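Local coordinates for protein 5'-deoxynucleotidase (Archaeoglobus fulgidus, PDB 1YNB) that probably hydrolyses 2'-deoxyribonucleoside 5'-phosphates to the deoxynucleoside and phosphate, as a metal-dependent homodimeric enzyme of the HD-domain family, at residues 48-53 and 121-126. Numbering follows the deposited sequence.
Sequences IIAFIL and SDADKL
Ala50 and Ala123 mark where two helical segments meet, their CA atoms 5.0 Å apart. The axes of 48-53 and 121-126 approach to 8.4 Å and run at 126° to each other, nearer to perpendicular than to antiparallel. Small residues at the centre permit this spacing: Ala123 CB points at the opposing helix and lies 3.7 Å from Ala50 CB and 3.6 Å from Ala50 N, so a methyl packs straight against backbone. Ile49 and Leu53, one turn apart, flank that methyl. With Ile49 CG2 anti to the backbone N and CG1 beside it (chi1 -69°), the CG2 branch reaches across, 3.9 Å from Ala123 CB, and also meets Leu126 CD1, the two side chains passing at a slant. Leu53 divides its branches: CD1 presses on the start of the other segment, 3.6 Å from Asp122 CB, its chain nearly perpendicular to that of the aspartate, whereas CD2 makes a looser contact with Leu126 CD1 at 4.2 Å. Side-chain contacts are thus apolar, with methyls also resting on backbone N atoms, and the Asp122 side chain touches Leu53 through its methylene; its buried carboxylate turns elsewhere, OD1 accepting the backbone N-H of Lys152 and OD2 that of Thr153, which ties helix 117-135 to the chain just before helix 154-166. Asp124, on the far face of its helix, converges with His42, His74 and Asp75 in what is consistent with the HD-type metal site, here without metal; a weak hydrogen bond joins its OD2 to His42 NE2. The contact thus packs together helix 39-56 and helix 117-135, which carry His42 and Asp124 of this presumed site. Helix 154-166 closes over Leu53, Asp122 and Leu126, helix 61-73 touches Ala50 through Ala71, and the second subunit packs on Ile49 through its Ile14.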
ATOM      1  N   ILE A  48       5.276  -0.386  14.137  1.00 18.39           N
ATOM      2  CA  ILE A  48       4.222  -1.263  14.572  1.00 18.51           C
ATOM      3  C   ILE A  48       4.824  -2.477  15.305  1.00 20.53           C
ATOM      4  O   ILE A  48       4.335  -2.905  16.370  1.00 19.12           O
ATOM      5  CB  ILE A  48       3.344  -1.654  13.353  1.00 19.16           C
ATOM      6  CG1 ILE A  48       2.603  -0.394  12.872  1.00 20.82           C
ATOM      7  CG2 ILE A  48       2.334  -2.776  13.698  1.00 21.07           C
ATOM      8  CD1 ILE A  48       1.845  -0.594  11.575  1.00 23.50           C
ATOM      9  N   ILE A  49       5.903  -3.045  14.772  1.00 18.44           N
ATOM     10  CA  ILE A  49       6.511  -4.165  15.486  1.00 18.12           C
ATOM     11  C   ILE A  49       7.008  -3.760  16.896  1.00 19.54           C
ATOM     12  O   ILE A  49       6.874  -4.545  17.835  1.00 19.97           O
ATOM     13  CB  ILE A  49       7.706  -4.721  14.693  1.00 16.24           C
ATOM     14  CG1 ILE A  49       7.133  -5.412  13.420  1.00 17.59           C
ATOM     15  CG2 ILE A  49       8.479  -5.760  15.519  1.00 17.88           C
ATOM     16  CD1 ILE A  49       8.281  -5.871  12.399  1.00 17.78           C
ATOM     17  N   ALA A  50       7.588  -2.563  17.013  1.00 20.66           N
ATOM     18  CA  ALA A  50       8.131  -2.106  18.301  1.00 21.36           C
ATOM     19  C   ALA A  50       6.989  -2.001  19.322  1.00 23.60           C
ATOM     20  O   ALA A  50       7.164  -2.358  20.493  1.00 24.16           O
ATOM     21  CB  ALA A  50       8.841  -0.783  18.140  1.00 19.53           C
ATOM     22  N   PHE A  51       5.835  -1.534  18.859  1.00 23.78           N
ATOM     23  CA  PHE A  51       4.616  -1.434  19.673  1.00 24.75           C
ATOM     24  C   PHE A  51       4.287  -2.854  20.158  1.00 26.11           C
ATOM     25  O   PHE A  51       4.098  -3.103  21.355  1.00 23.90           O
ATOM     26  CB  PHE A  51       3.487  -0.903  18.809  1.00 23.05           C
ATOM     27  CG  PHE A  51       2.175  -0.784  19.515  1.00 25.45           C
ATOM     28  CD1 PHE A  51       1.929   0.297  20.368  1.00 27.35           C
ATOM     29  CD2 PHE A  51       1.181  -1.729  19.312  1.00 24.64           C
ATOM     30  CE1 PHE A  51       0.689   0.435  21.011  1.00 24.72           C
ATOM     31  CE2 PHE A  51      -0.060  -1.610  19.945  1.00 27.59           C
ATOM     32  CZ  PHE A  51      -0.288  -0.500  20.803  1.00 25.88           C
ATOM     33  N   ILE A  52       4.249  -3.809  19.222  1.00 24.16           N
ATOM     34  CA  ILE A  52       3.968  -5.191  19.582  1.00 25.07           C
ATOM     35  C   ILE A  52       4.978  -5.768  20.583  1.00 23.88           C
ATOM     36  O   ILE A  52       4.585  -6.458  21.542  1.00 25.48           O
ATOM     37  CB  ILE A  52       3.951  -6.090  18.327  1.00 23.91           C
ATOM     38  CG1 ILE A  52       2.710  -5.779  17.482  1.00 24.22           C
ATOM     39  CG2 ILE A  52       3.893  -7.573  18.732  1.00 25.91           C
ATOM     40  CD1 ILE A  52       2.766  -6.407  16.062  1.00 23.37           C
ATOM     41  N   LEU A  53       6.263  -5.527  20.352  1.00 24.96           N
ATOM     42  CA  LEU A  53       7.303  -6.049  21.253  1.00 24.41           C
ATOM     43  C   LEU A  53       7.113  -5.539  22.680  1.00 27.18           C
ATOM     44  O   LEU A  53       7.266  -6.295  23.639  1.00 25.64           O
ATOM     45  CB  LEU A  53       8.705  -5.661  20.781  1.00 25.16           C
ATOM     46  CG  LEU A  53       9.185  -6.360  19.492  1.00 24.49           C
ATOM     47  CD1 LEU A  53      10.562  -5.889  19.121  1.00 24.24           C
ATOM     48  CD2 LEU A  53       9.164  -7.854  19.681  1.00 26.09           C
ATOM     49  N   SER A 121      15.601  -1.355  18.551  1.00 26.28           N
ATOM     50  CA  SER A 121      16.679  -2.145  17.964  1.00 28.29           C
ATOM     51  C   SER A 121      16.179  -3.505  17.474  1.00 27.36           C
ATOM     52  O   SER A 121      16.492  -3.905  16.351  1.00 28.56           O
ATOM     53  CB  SER A 121      17.804  -2.364  18.990  1.00 30.49           C
ATOM     54  OG  SER A 121      18.920  -2.993  18.374  1.00 36.20           O
ATOM     55  N   ASP A 122      15.427  -4.212  18.315  1.00 24.68           N
ATOM     56  CA  ASP A 122      14.887  -5.516  17.950  1.00 25.05           C
ATOM     57  C   ASP A 122      13.864  -5.378  16.802  1.00 24.19           C
ATOM     58  O   ASP A 122      13.802  -6.233  15.896  1.00 21.70           O
ATOM     59  CB  ASP A 122      14.168  -6.170  19.126  1.00 25.86           C
ATOM     60  CG  ASP A 122      15.098  -7.038  20.010  1.00 25.43           C
ATOM     61  OD1 ASP A 122      16.335  -7.096  19.794  1.00 26.84           O
ATOM     62  OD2 ASP A 122      14.554  -7.666  20.922  1.00 25.64           O
ATOM     63  N   ALA A 123      13.056  -4.325  16.857  1.00 22.08           N
ATOM     64  CA  ALA A 123      12.023  -4.126  15.814  1.00 21.25           C
ATOM     65  C   ALA A 123      12.636  -3.877  14.436  1.00 20.75           C
ATOM     66  O   ALA A 123      12.088  -4.348  13.428  1.00 22.44           O
ATOM     67  CB  ALA A 123      11.075  -2.948  16.209  1.00 20.53           C
ATOM     68  N   ASP A 124      13.735  -3.126  14.399  1.00 21.19           N
ATOM     69  CA  ASP A 124      14.484  -2.784  13.182  1.00 22.16           C
ATOM     70  C   ASP A 124      14.930  -4.108  12.557  1.00 22.14           C
ATOM     71  O   ASP A 124      14.680  -4.375  11.372  1.00 22.96           O
ATOM     72  CB  ASP A 124      15.712  -1.942  13.574  1.00 24.67           C
ATOM     73  CG  ASP A 124      16.649  -1.661  12.406  1.00 28.99           C
ATOM     74  OD1 ASP A 124      17.860  -1.485  12.651  1.00 30.72           O
ATOM     75  OD2 ASP A 124      16.194  -1.588  11.235  1.00 27.45           O
ATOM     76  N   LYS A 125      15.581  -4.944  13.349  1.00 19.70           N
ATOM     77  CA  LYS A 125      16.050  -6.259  12.851  1.00 20.78           C
ATOM     78  C   LYS A 125      14.920  -7.241  12.510  1.00 20.06           C
ATOM     79  O   LYS A 125      15.008  -8.015  11.548  1.00 22.85           O
ATOM     80  CB  LYS A 125      16.966  -6.902  13.902  1.00 22.21           C
ATOM     81  CG  LYS A 125      18.202  -6.094  14.184  1.00 28.48           C
ATOM     82  CD  LYS A 125      19.028  -6.863  15.215  1.00 32.78           C
ATOM     83  CE  LYS A 125      19.894  -5.963  16.067  1.00 36.42           C
ATOM     84  NZ  LYS A 125      20.219  -6.742  17.315  1.00 38.41           N
ATOM     85  N   LEU A 126      13.864  -7.269  13.302  1.00 18.92           N
ATOM     86  CA  LEU A 126      12.761  -8.161  12.999  1.00 18.30           C
ATOM     87  C   LEU A 126      12.071  -7.713  11.708  1.00 17.81           C
ATOM     88  O   LEU A 126      11.614  -8.574  10.944  1.00 17.53           O
ATOM     89  CB  LEU A 126      11.685  -8.169  14.094  1.00 20.31           C
ATOM     90  CG  LEU A 126      11.604  -9.331  15.079  1.00 23.95           C
ATOM     91  CD1 LEU A 126      10.268  -9.199  15.840  1.00 22.69           C
ATOM     92  CD2 LEU A 126      11.654 -10.711  14.364  1.00 22.40           C
TER